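Local coordinates for protein cysteine protease (Xylella fastidiosa, PDB 3OIS) that probably hydrolyses peptide bonds as a papain-family cysteine peptidase and binds uridine-5'-diphosphate, at residues A55-K60 with C197-S202; S202-G207 with R249-R254; S209-W214 with Y271-N276; L240-D245 with D264-M269. One frame throughout, in Å; residues are numbered along the deposited sequence.

Contact 1: A55-K60 with C197-S202; sequences AALPPK and CLAVGS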
# COMPACT_ATOMS: atom_id res chain seq x y z
N ALA A 55 0.53 6.15 -26.27
CA ALA A 55 0.50 5.66 -27.67
C ALA A 55 1.49 4.55 -27.94
O ALA A 55 1.28 3.80 -28.90
CB ALA A 55 0.75 6.82 -28.67
N ALA A 56 2.54 4.47 -27.12
CA ALA A 56 3.64 3.57 -27.36
C ALA A 56 4.07 2.79 -26.12
O ALA A 56 5.23 2.83 -25.70
CB ALA A 56 4.86 4.34 -27.95
N LEU A 57 3.12 2.06 -25.54
CA LEU A 57 3.40 1.27 -24.33
C LEU A 57 4.16 0.00 -24.64
O LEU A 57 3.83 -0.72 -25.59
CB LEU A 57 2.08 0.89 -23.60
CG LEU A 57 1.26 2.06 -23.14
CD1 LEU A 57 -0.20 1.70 -22.80
CD2 LEU A 57 1.98 2.72 -21.96
N PRO A 58 5.20 -0.29 -23.84
CA PRO A 58 5.92 -1.54 -24.04
C PRO A 58 5.08 -2.73 -23.62
O PRO A 58 4.07 -2.57 -22.87
CB PRO A 58 7.12 -1.39 -23.12
CG PRO A 58 6.60 -0.58 -22.01
CD PRO A 58 5.65 0.43 -22.65
N PRO A 59 5.45 -3.93 -24.11
CA PRO A 59 4.68 -5.09 -23.70
C PRO A 59 4.87 -5.51 -22.24
O PRO A 59 4.04 -6.27 -21.75
CB PRO A 59 5.16 -6.18 -24.67
CG PRO A 59 6.56 -5.77 -24.99
CD PRO A 59 6.55 -4.28 -25.04
N LYS A 60 5.98 -5.12 -21.62
CA LYS A 60 6.33 -5.62 -20.29
C LYS A 60 7.15 -4.55 -19.54
O LYS A 60 8.09 -3.89 -20.11
CB LYS A 60 7.08 -7.00 -20.36
CG LYS A 60 7.66 -7.46 -18.95
CD LYS A 60 8.47 -8.79 -19.07
CE LYS A 60 8.89 -9.27 -17.66
NZ LYS A 60 7.74 -10.01 -16.98
N CYS A 197 1.93 4.81 -16.39
CA CYS A 197 2.59 5.20 -15.13
C CYS A 197 3.86 4.33 -14.92
O CYS A 197 4.97 4.83 -14.65
CB CYS A 197 1.59 5.00 -13.96
SG CYS A 197 2.16 5.66 -12.39
N LEU A 198 3.67 3.00 -15.03
CA LEU A 198 4.79 2.09 -14.81
C LEU A 198 5.87 2.25 -15.92
O LEU A 198 7.07 2.08 -15.65
CB LEU A 198 4.24 0.66 -14.78
CG LEU A 198 3.35 0.35 -13.56
CD1 LEU A 198 2.53 -0.95 -13.91
CD2 LEU A 198 4.18 0.22 -12.26
N ALA A 199 5.39 2.49 -17.14
CA ALA A 199 6.31 2.67 -18.28
C ALA A 199 7.34 3.79 -18.15
O ALA A 199 8.47 3.70 -18.75
CB ALA A 199 5.54 2.83 -19.55
N VAL A 200 7.00 4.84 -17.44
CA VAL A 200 7.93 5.92 -17.26
C VAL A 200 8.72 5.71 -15.98
O VAL A 200 9.47 6.59 -15.53
CB VAL A 200 7.29 7.33 -17.31
CG1 VAL A 200 6.49 7.55 -18.60
CG2 VAL A 200 6.33 7.54 -16.09
N GLY A 201 8.50 4.55 -15.35
CA GLY A 201 9.28 4.20 -14.12
C GLY A 201 8.69 4.58 -12.78
O GLY A 201 9.42 4.59 -11.76
N SER A 202 7.39 4.84 -12.76
CA SER A 202 6.71 5.19 -11.50
C SER A 202 5.77 4.05 -11.00
O SER A 202 4.85 3.68 -11.65
CB SER A 202 5.88 6.46 -11.68
OG SER A 202 6.69 7.53 -12.09

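Contact 2: S202-G207 with R249-R254; sequences SPFVFG and RHFRIR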
# COMPACT_ATOMS: atom_id res chain seq x y z
N SER A 202 7.39 4.84 -12.76
CA SER A 202 6.71 5.19 -11.50
C SER A 202 5.77 4.05 -11.00
O SER A 202 4.85 3.68 -11.65
CB SER A 202 5.88 6.46 -11.68
OG SER A 202 6.69 7.53 -12.09
N PRO A 203 6.04 3.49 -9.85
CA PRO A 203 5.09 2.56 -9.21
C PRO A 203 3.86 3.35 -8.72
O PRO A 203 3.94 4.56 -8.50
CB PRO A 203 5.83 2.10 -7.97
CG PRO A 203 7.15 2.29 -8.26
CD PRO A 203 7.17 3.69 -8.95
N PHE A 204 2.77 2.59 -8.43
CA PHE A 204 1.62 3.26 -7.79
C PHE A 204 1.07 2.36 -6.71
O PHE A 204 1.31 1.14 -6.72
CB PHE A 204 0.54 3.56 -8.89
CG PHE A 204 0.07 2.37 -9.64
CD1 PHE A 204 -0.96 1.56 -9.15
CD2 PHE A 204 0.55 2.11 -10.93
CE1 PHE A 204 -1.38 0.43 -9.85
CE2 PHE A 204 0.06 0.97 -11.68
CZ PHE A 204 -0.93 0.17 -11.13
N VAL A 205 0.40 2.98 -5.75
CA VAL A 205 -0.27 2.23 -4.69
C VAL A 205 -1.73 2.22 -5.01
O VAL A 205 -2.22 3.15 -5.65
CB VAL A 205 -0.11 2.82 -3.28
CG1 VAL A 205 1.33 2.66 -2.80
CG2 VAL A 205 -0.63 4.26 -3.24
N PHE A 206 -2.39 1.12 -4.64
CA PHE A 206 -3.84 1.04 -4.77
C PHE A 206 -4.42 0.07 -3.81
O PHE A 206 -3.69 -0.64 -3.13
CB PHE A 206 -4.23 0.66 -6.20
CG PHE A 206 -3.95 -0.77 -6.55
CD1 PHE A 206 -2.60 -1.17 -6.83
CD2 PHE A 206 -4.96 -1.70 -6.56
CE1 PHE A 206 -2.36 -2.55 -7.18
CE2 PHE A 206 -4.76 -3.07 -6.87
CZ PHE A 206 -3.45 -3.50 -7.22
N GLY A 207 -5.75 0.11 -3.70
CA GLY A 207 -6.50 -0.67 -2.73
C GLY A 207 -7.32 -1.71 -3.47
O GLY A 207 -7.75 -1.50 -4.63
N ARG A 249 -1.04 -10.98 -19.20
CA ARG A 249 -2.11 -10.00 -18.87
C ARG A 249 -2.32 -9.98 -17.34
O ARG A 249 -3.44 -10.12 -16.82
CB ARG A 249 -3.42 -10.29 -19.64
CG ARG A 249 -3.27 -10.14 -21.21
CD ARG A 249 -4.57 -10.59 -21.92
NE ARG A 249 -5.72 -9.93 -21.27
CZ ARG A 249 -6.13 -8.67 -21.48
NH1 ARG A 249 -7.15 -8.19 -20.76
NH2 ARG A 249 -5.55 -7.90 -22.42
N HIS A 250 -1.21 -9.82 -16.64
CA HIS A 250 -1.22 -9.55 -15.15
C HIS A 250 -0.32 -8.36 -14.82
O HIS A 250 0.67 -8.14 -15.52
CB HIS A 250 -0.75 -10.73 -14.34
CG HIS A 250 -1.72 -11.87 -14.24
ND1 HIS A 250 -2.13 -12.61 -15.34
CD2 HIS A 250 -2.35 -12.41 -13.17
CE1 HIS A 250 -2.98 -13.55 -14.94
NE2 HIS A 250 -3.10 -13.46 -13.62
N PHE A 251 -0.68 -7.61 -13.78
CA PHE A 251 0.16 -6.60 -13.13
C PHE A 251 0.89 -7.25 -11.97
O PHE A 251 0.36 -8.19 -11.31
CB PHE A 251 -0.69 -5.41 -12.59
CG PHE A 251 -1.16 -4.47 -13.66
CD1 PHE A 251 -0.48 -3.29 -13.90
CD2 PHE A 251 -2.28 -4.75 -14.38
CE1 PHE A 251 -0.87 -2.37 -14.86
CE2 PHE A 251 -2.71 -3.84 -15.42
CZ PHE A 251 -2.01 -2.65 -15.65
N ARG A 252 2.13 -6.82 -11.77
CA ARG A 252 2.96 -7.40 -10.69
C ARG A 252 2.79 -6.55 -9.44
O ARG A 252 2.94 -5.32 -9.47
CB ARG A 252 4.44 -7.29 -11.11
CG ARG A 252 5.43 -8.00 -10.18
CD ARG A 252 5.15 -9.46 -10.29
NE ARG A 252 6.27 -10.20 -9.68
CZ ARG A 252 6.31 -11.53 -9.54
NH1 ARG A 252 5.23 -12.30 -9.84
NH2 ARG A 252 7.44 -12.13 -9.07
N ILE A 253 2.45 -7.23 -8.34
CA ILE A 253 2.22 -6.51 -7.06
C ILE A 253 3.21 -6.96 -5.98
O ILE A 253 3.47 -8.13 -5.81
CB ILE A 253 0.71 -6.57 -6.64
CG1 ILE A 253 0.27 -7.96 -6.48
CG2 ILE A 253 -0.23 -5.88 -7.71
CD1 ILE A 253 -1.09 -8.01 -5.74
N ARG A 254 3.77 -5.98 -5.25
CA ARG A 254 4.59 -6.20 -4.04
C ARG A 254 3.65 -6.31 -2.91
O ARG A 254 2.94 -5.37 -2.56
CB ARG A 254 5.44 -4.95 -3.91
CG ARG A 254 6.40 -5.00 -2.70
CD ARG A 254 7.13 -3.64 -2.54
NE ARG A 254 7.69 -3.54 -1.23
CZ ARG A 254 8.89 -4.03 -0.83
NH1 ARG A 254 9.71 -4.66 -1.71
NH2 ARG A 254 9.30 -3.90 0.43

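Contact 3: S209-W214 with Y271-N276; sequences SVYNSW and YEYISN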
# COMPACT_ATOMS: atom_id res chain seq x y z
N SER A 209 -10.32 -5.25 -3.04
CA SER A 209 -11.01 -6.24 -2.19
C SER A 209 -10.36 -7.58 -2.35
O SER A 209 -10.12 -8.01 -3.50
CB SER A 209 -12.48 -6.33 -2.59
OG SER A 209 -13.10 -5.09 -2.22
N VAL A 210 -10.22 -8.26 -1.24
CA VAL A 210 -9.60 -9.61 -1.17
C VAL A 210 -10.65 -10.67 -0.95
O VAL A 210 -11.53 -10.47 -0.09
CB VAL A 210 -8.55 -9.67 -0.04
CG1 VAL A 210 -8.05 -11.13 0.17
CG2 VAL A 210 -7.47 -8.70 -0.32
N TYR A 211 -10.64 -11.78 -1.75
CA TYR A 211 -11.68 -12.83 -1.64
C TYR A 211 -11.03 -14.15 -1.21
O TYR A 211 -9.79 -14.34 -1.38
CB TYR A 211 -12.36 -13.02 -3.00
CG TYR A 211 -13.30 -11.88 -3.29
CD1 TYR A 211 -14.69 -12.05 -3.07
CD2 TYR A 211 -12.84 -10.64 -3.70
CE1 TYR A 211 -15.56 -11.03 -3.33
CE2 TYR A 211 -13.71 -9.61 -3.95
CZ TYR A 211 -15.07 -9.82 -3.77
OH TYR A 211 -15.96 -8.79 -3.95
N ASN A 212 -11.87 -15.05 -0.67
CA ASN A 212 -11.33 -16.33 -0.17
C ASN A 212 -10.74 -17.19 -1.34
O ASN A 212 -9.98 -18.14 -1.10
CB ASN A 212 -12.45 -17.13 0.50
CG ASN A 212 -13.42 -17.69 -0.52
OD1 ASN A 212 -13.89 -16.98 -1.40
ND2 ASN A 212 -13.67 -19.00 -0.46
N SER A 213 -11.05 -16.84 -2.58
CA SER A 213 -10.49 -17.64 -3.71
C SER A 213 -8.96 -17.44 -3.84
O SER A 213 -8.23 -18.25 -4.50
CB SER A 213 -11.17 -17.29 -4.99
OG SER A 213 -11.35 -15.90 -5.21
N TRP A 214 -8.46 -16.33 -3.29
CA TRP A 214 -6.98 -16.14 -3.21
C TRP A 214 -6.42 -16.55 -1.81
O TRP A 214 -5.45 -17.32 -1.72
CB TRP A 214 -6.66 -14.64 -3.52
CG TRP A 214 -5.19 -14.32 -3.53
CD1 TRP A 214 -4.15 -15.15 -3.95
CD2 TRP A 214 -4.60 -13.12 -3.06
NE1 TRP A 214 -2.93 -14.48 -3.80
CE2 TRP A 214 -3.19 -13.21 -3.28
CE3 TRP A 214 -5.12 -11.91 -2.54
CZ2 TRP A 214 -2.31 -12.17 -2.92
CZ3 TRP A 214 -4.30 -10.90 -2.25
CH2 TRP A 214 -2.88 -11.00 -2.39
N TYR A 271 -5.31 -8.33 -15.40
CA TYR A 271 -5.85 -7.09 -15.93
C TYR A 271 -7.31 -6.85 -15.63
O TYR A 271 -7.71 -5.73 -15.30
CB TYR A 271 -5.67 -7.11 -17.47
CG TYR A 271 -4.23 -6.88 -17.91
CD1 TYR A 271 -3.16 -6.85 -17.00
CD2 TYR A 271 -3.92 -6.74 -19.26
CE1 TYR A 271 -1.84 -6.65 -17.46
CE2 TYR A 271 -2.56 -6.56 -19.71
CZ TYR A 271 -1.54 -6.52 -18.82
OH TYR A 271 -0.21 -6.33 -19.23
N GLU A 272 -8.12 -7.92 -15.70
CA GLU A 272 -9.59 -7.79 -15.47
C GLU A 272 -9.91 -7.54 -13.98
O GLU A 272 -11.02 -7.08 -13.64
CB GLU A 272 -10.29 -9.10 -15.90
CG GLU A 272 -10.13 -9.56 -17.39
CD GLU A 272 -8.76 -10.23 -17.79
OE1 GLU A 272 -8.59 -10.48 -19.03
OE2 GLU A 272 -7.84 -10.48 -16.92
N TYR A 273 -8.97 -7.86 -13.11
CA TYR A 273 -9.19 -7.63 -11.69
C TYR A 273 -8.90 -6.15 -11.42
O TYR A 273 -9.75 -5.41 -10.91
CB TYR A 273 -8.24 -8.55 -10.94
CG TYR A 273 -8.54 -8.77 -9.45
CD1 TYR A 273 -8.61 -10.07 -8.97
CD2 TYR A 273 -8.76 -7.70 -8.53
CE1 TYR A 273 -8.82 -10.33 -7.67
CE2 TYR A 273 -9.06 -7.97 -7.18
CZ TYR A 273 -9.04 -9.30 -6.75
OH TYR A 273 -9.32 -9.64 -5.44
N ILE A 274 -7.68 -5.70 -11.76
CA ILE A 274 -7.30 -4.33 -11.43
C ILE A 274 -8.18 -3.25 -12.08
O ILE A 274 -8.35 -2.15 -11.52
CB ILE A 274 -5.79 -4.10 -11.77
CG1 ILE A 274 -5.20 -3.00 -10.89
CG2 ILE A 274 -5.66 -3.86 -13.31
CD1 ILE A 274 -3.57 -2.89 -10.95
N SER A 275 -8.74 -3.54 -13.25
CA SER A 275 -9.52 -2.56 -13.99
C SER A 275 -10.99 -2.57 -13.61
O SER A 275 -11.70 -1.72 -14.07
CB SER A 275 -9.34 -2.83 -15.51
OG SER A 275 -10.00 -4.02 -15.88
N ASN A 276 -11.40 -3.51 -12.75
CA ASN A 276 -12.78 -3.59 -12.26
C ASN A 276 -13.03 -2.59 -11.10
O ASN A 276 -12.42 -2.69 -10.04
CB ASN A 276 -13.13 -5.03 -11.89
CG ASN A 276 -14.63 -5.22 -11.62
OD1 ASN A 276 -15.30 -4.30 -11.24
ND2 ASN A 276 -15.15 -6.44 -11.87
O HOH W 1 -8.83 -11.84 -3.94

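Contact 4: L240-D245 with D264-M269; sequences LCVGYD and DGYFWM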
# COMPACT_ATOMS: atom_id res chain seq x y z
N LEU A 240 1.76 -1.95 -3.33
CA LEU A 240 2.49 -1.20 -4.38
C LEU A 240 2.52 -2.06 -5.67
O LEU A 240 2.92 -3.25 -5.63
CB LEU A 240 3.93 -0.92 -3.89
CG LEU A 240 4.75 -0.02 -4.88
CD1 LEU A 240 4.32 1.46 -4.64
CD2 LEU A 240 6.27 -0.23 -4.58
N CYS A 241 2.13 -1.48 -6.81
CA CYS A 241 2.25 -2.18 -8.07
C CYS A 241 3.56 -1.81 -8.77
O CYS A 241 3.91 -0.67 -8.84
CB CYS A 241 1.06 -1.76 -8.97
SG CYS A 241 1.10 -2.58 -10.59
N VAL A 242 4.27 -2.81 -9.28
CA VAL A 242 5.63 -2.49 -9.78
C VAL A 242 5.83 -2.93 -11.17
O VAL A 242 6.96 -2.89 -11.67
CB VAL A 242 6.73 -3.25 -8.87
CG1 VAL A 242 6.68 -2.71 -7.41
CG2 VAL A 242 6.54 -4.79 -8.86
N GLY A 243 4.80 -3.33 -11.88
CA GLY A 243 5.03 -3.82 -13.26
C GLY A 243 3.86 -4.50 -13.89
O GLY A 243 2.77 -4.57 -13.32
N TYR A 244 3.99 -4.87 -15.17
CA TYR A 244 2.94 -5.63 -15.86
C TYR A 244 3.54 -6.49 -16.97
O TYR A 244 4.68 -6.27 -17.34
CB TYR A 244 1.90 -4.68 -16.48
CG TYR A 244 2.43 -3.72 -17.56
CD1 TYR A 244 2.81 -2.42 -17.29
CD2 TYR A 244 2.47 -4.17 -18.87
CE1 TYR A 244 3.26 -1.56 -18.32
CE2 TYR A 244 2.88 -3.35 -19.89
CZ TYR A 244 3.25 -2.05 -19.62
OH TYR A 244 3.68 -1.21 -20.66
N ASP A 245 2.78 -7.47 -17.44
CA ASP A 245 3.29 -8.34 -18.50
C ASP A 245 2.15 -8.67 -19.40
O ASP A 245 1.26 -9.47 -19.04
CB ASP A 245 3.98 -9.60 -17.93
CG ASP A 245 4.83 -10.30 -19.01
OD1 ASP A 245 4.56 -10.05 -20.19
OD2 ASP A 245 5.79 -11.01 -18.70
N ASP A 264 8.73 -14.69 -3.69
CA ASP A 264 9.47 -13.80 -2.80
C ASP A 264 8.62 -12.66 -2.32
O ASP A 264 9.09 -11.54 -2.18
CB ASP A 264 10.71 -13.22 -3.48
CG ASP A 264 11.96 -13.75 -2.91
OD1 ASP A 264 12.14 -13.70 -1.65
OD2 ASP A 264 12.73 -14.24 -3.76
N GLY A 265 7.36 -12.96 -2.09
CA GLY A 265 6.48 -11.89 -1.55
C GLY A 265 5.70 -11.15 -2.63
O GLY A 265 4.86 -10.28 -2.29
N TYR A 266 5.97 -11.41 -3.90
CA TYR A 266 5.27 -10.76 -5.01
C TYR A 266 4.18 -11.66 -5.64
O TYR A 266 4.26 -12.94 -5.60
CB TYR A 266 6.27 -10.37 -6.13
CG TYR A 266 7.16 -9.20 -5.72
CD1 TYR A 266 8.24 -9.37 -4.78
CD2 TYR A 266 6.92 -7.91 -6.21
CE1 TYR A 266 9.04 -8.30 -4.42
CE2 TYR A 266 7.73 -6.83 -5.79
CZ TYR A 266 8.74 -7.03 -4.88
OH TYR A 266 9.48 -5.96 -4.49
N PHE A 267 3.18 -11.03 -6.24
CA PHE A 267 2.06 -11.74 -6.88
C PHE A 267 1.70 -11.11 -8.21
O PHE A 267 2.21 -10.01 -8.56
CB PHE A 267 0.82 -11.69 -5.94
CG PHE A 267 1.01 -12.43 -4.65
CD1 PHE A 267 1.62 -11.83 -3.52
CD2 PHE A 267 0.49 -13.74 -4.54
CE1 PHE A 267 1.73 -12.58 -2.27
CE2 PHE A 267 0.55 -14.47 -3.32
CZ PHE A 267 1.19 -13.91 -2.18
N TRP A 268 0.86 -11.80 -8.97
CA TRP A 268 0.35 -11.32 -10.24
C TRP A 268 -1.14 -11.15 -10.14
O TRP A 268 -1.86 -12.09 -9.68
CB TRP A 268 0.56 -12.37 -11.33
CG TRP A 268 2.01 -12.55 -11.87
CD1 TRP A 268 2.76 -13.72 -11.82
CD2 TRP A 268 2.77 -11.61 -12.66
NE1 TRP A 268 3.96 -13.54 -12.49
CE2 TRP A 268 4.01 -12.26 -12.98
CE3 TRP A 268 2.58 -10.28 -13.06
CZ2 TRP A 268 5.03 -11.62 -13.67
CZ3 TRP A 268 3.57 -9.67 -13.83
CH2 TRP A 268 4.79 -10.33 -14.08
N MET A 269 -1.61 -9.95 -10.53
CA MET A 269 -3.02 -9.61 -10.49
C MET A 269 -3.54 -9.47 -11.94
O MET A 269 -3.01 -8.69 -12.67
CB MET A 269 -3.27 -8.24 -9.79
CG MET A 269 -4.79 -7.91 -9.79
SD MET A 269 -5.10 -6.38 -8.77
CE MET A 269 -5.06 -7.10 -7.11

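Contact 1: A55-K60 with C197-S202
Leu57 turns CG anti to its own carbonyl carbon (chi1 -60°), and with CD1 then extended away from CA (chi2 164°) it is the other branch, CD2, that bends toward Ala199. The methyl carbon CD2 of Leu57 stops 4.3 Å from CB of Ala199. Next in the chain, Pro58 needs no rotamer to make its approach: its ring is fixed to the backbone, and CD, the carbon bonded to its own backbone nitrogen, lies 3.9 Å from the same CB of Ala199. One small methyl thus meets a leucine branch and a proline ring carbon that stand side by side, CD2 of Leu57 and CD of Pro58 being 4.4 Å apart. The example illustrates how an irregular segment can meet a helix end through apolar carbons, with no hydrogen bond joining 55-60 to 197-202. The helix concerned, 191-199, packs in this papain-like fold against the antiparallel sheet of the beta domain, and it ends here in a Schellman motif. Gly201 N bonds to Leu198 O at 2.9 Å and Ser202 N to Cys197 O at 3.1 Å, while Gly201 takes the positive phi (93°) that turns the chain away toward strand 204-211. Leu57 also touches Asp192, Lys195 and Ala196, so it runs along the last two turns of the helix, whereas Leu198 faces Leu63, Cys241 and Tyr244. Beyond the apolar patch, the carbonyl oxygen of Pro58 accepts a hydrogen bond from the hydroxyl of Tyr244, which ties the irregular segment to strand 233-245.

Contact 2: S202-G207 with R249-R254
Phe206 presents the edge of its ring to Ile253, and the two side chains cross at about a right angle. The branch that touches is CG2 of Ile253, which lies in the plane of the ring and faces the CE1-CZ bond squarely, at 4.0 Å from CE1 of Phe206 and 4.0 Å from its CZ. Both residues hold a gamma carbon between backbone N and carbonyl carbon, CG in Phe206 (chi1 72°) and CG1 in Ile253; in the isoleucine this sets CG2 beside the backbone N, pointing at the ring. Two residues earlier on each strand a second pair forms more loosely. CZ of Phe204 comes to 4.5 Å from CD1 of Phe251, with that carbon near the plane of the Phe204 ring and the two ring planes inclined by about 65°. The edges of Phe206 and Phe204 thus do the touching on the 204-211 side. Other rings and aliphatic groups complete the layer: Phe206 lies nearly parallel to Phe283, Phe251 meets Tyr271, and Ile274 touches Phe204, Phe206 and Phe251. The strands themselves are not neighbours, since 233-245 pairs antiparallel with each of them, and Cys241 of that strand touches both Phe204 and Phe251. That side chains of the first and third strands meet across the one between is consistent with a curled sheet, and such an aromatic and aliphatic interior is that of the antiparallel, barrel-like beta domain of papain-family peptidases.

Contact 3: S209-W214 with Y271-N276
Tyr273 reaches from the short helix 271-274 to the end of strand 204-211, a tie within the beta domain of the papain fold. Its CG stands anti to the backbone N (chi1 -164°), which carries the ring out from the helix and delivers the hydroxyl to the main chain of the strand. There OH of Tyr273 donates to O of Ser209 at 2.7 Å, arriving nearly along the C=O axis (160° at the oxygen), and the acceptor lies in the plane of the phenol ring. A water, also in that plane, donates to OH of Tyr273 at 2.7 Å and accepts from N of Tyr211 at 2.8 Å. The hydroxyl thus both gives and receives a bond, and with the water it satisfies a carbonyl and an N-H two residues apart on one edge of the strand. Tyr211, whose CG is anti to its carbonyl carbon (chi1 -75°), brings only a ring edge: its CD2 is 4.1 Å from OH of Tyr273. Tyr211 is also the N-cap of helix 212-215. Phe208 and Pro227 pack against Tyr273. In the segment that carries Tyr273, OG and N of Ser275 bond to O of Tyr271, at 2.9 Å and 3.2 Å, from opposite faces of the carbonyl plane.

Contact 4: L240-D245 with D264-M269
Tyr266 and Trp268 are the flat groups whose ends come up to Val242 and Asp245. The tyrosine is met at its edge: CG2 of Val242 lies near the ring plane, 3.9 Å from CE2 of Tyr266 and 4.1 Å from CD2 of the same ring, and the two side chains cross at about a right angle. Val242 places that methyl between its backbone N and carbonyl carbon (chi1 -64°), the branch nearer the ring. The indole is approached at a slant through its six-membered ring. CB of Asp245 stands 4.0 Å from CH2 of Trp268. More distant is the backbone atom C of Tyr244, 4.5 Å from CZ3 of Trp268. Arg252, from the strand between, touches both Val242 and Tyr266 and makes a cation-pi interaction with Trp268, so the two aromatic meetings are bridged by its long side chain. The backbones do not pair. Strands 240-245 and 266-269 run in the same general sense, 8.7 Å apart at closest approach and inclined by 47°, because each is antiparallel to strand 250-254, which fills the interval. Backbone bonds from Arg252 to Val242 and Gly243 secure one side of that arrangement. The polar ends turn to other partners: the hydroxyl of Tyr266 bonds with Arg254, and the carboxylate of Asp245 forms a salt bridge with Lys60 through OD2 and accepts from the N-H of Glu247 through OD1. With no hydrogen bond across it, the contact works through carbon alone, and even the aspartate contributes its methylene rather than its charge.

In the fold
Contact 1 lies at the surface, contacts 2 and 4 in the interior, and contact 3 is partly buried. Contacts 2 and 4 have centres only about 6 Å apart and belong to one curled sheet: each joins strands separated by a single intervening strand, and the strand between in contact 4 is one of the partners in contact 2. Contact 3 shares strand 204-211 with contact 2 and has a helix that directly follows strand 266-270 of contact 4. Contact 1 reaches this core through Leu198, which packs on Phe204 and Phe251. The chemistry differs accordingly: contacts 1, 2 and 4 meet through carbon atoms with no hydrogen bond across them, whereas contact 3, at a strand end, uses a hydroxyl and a water.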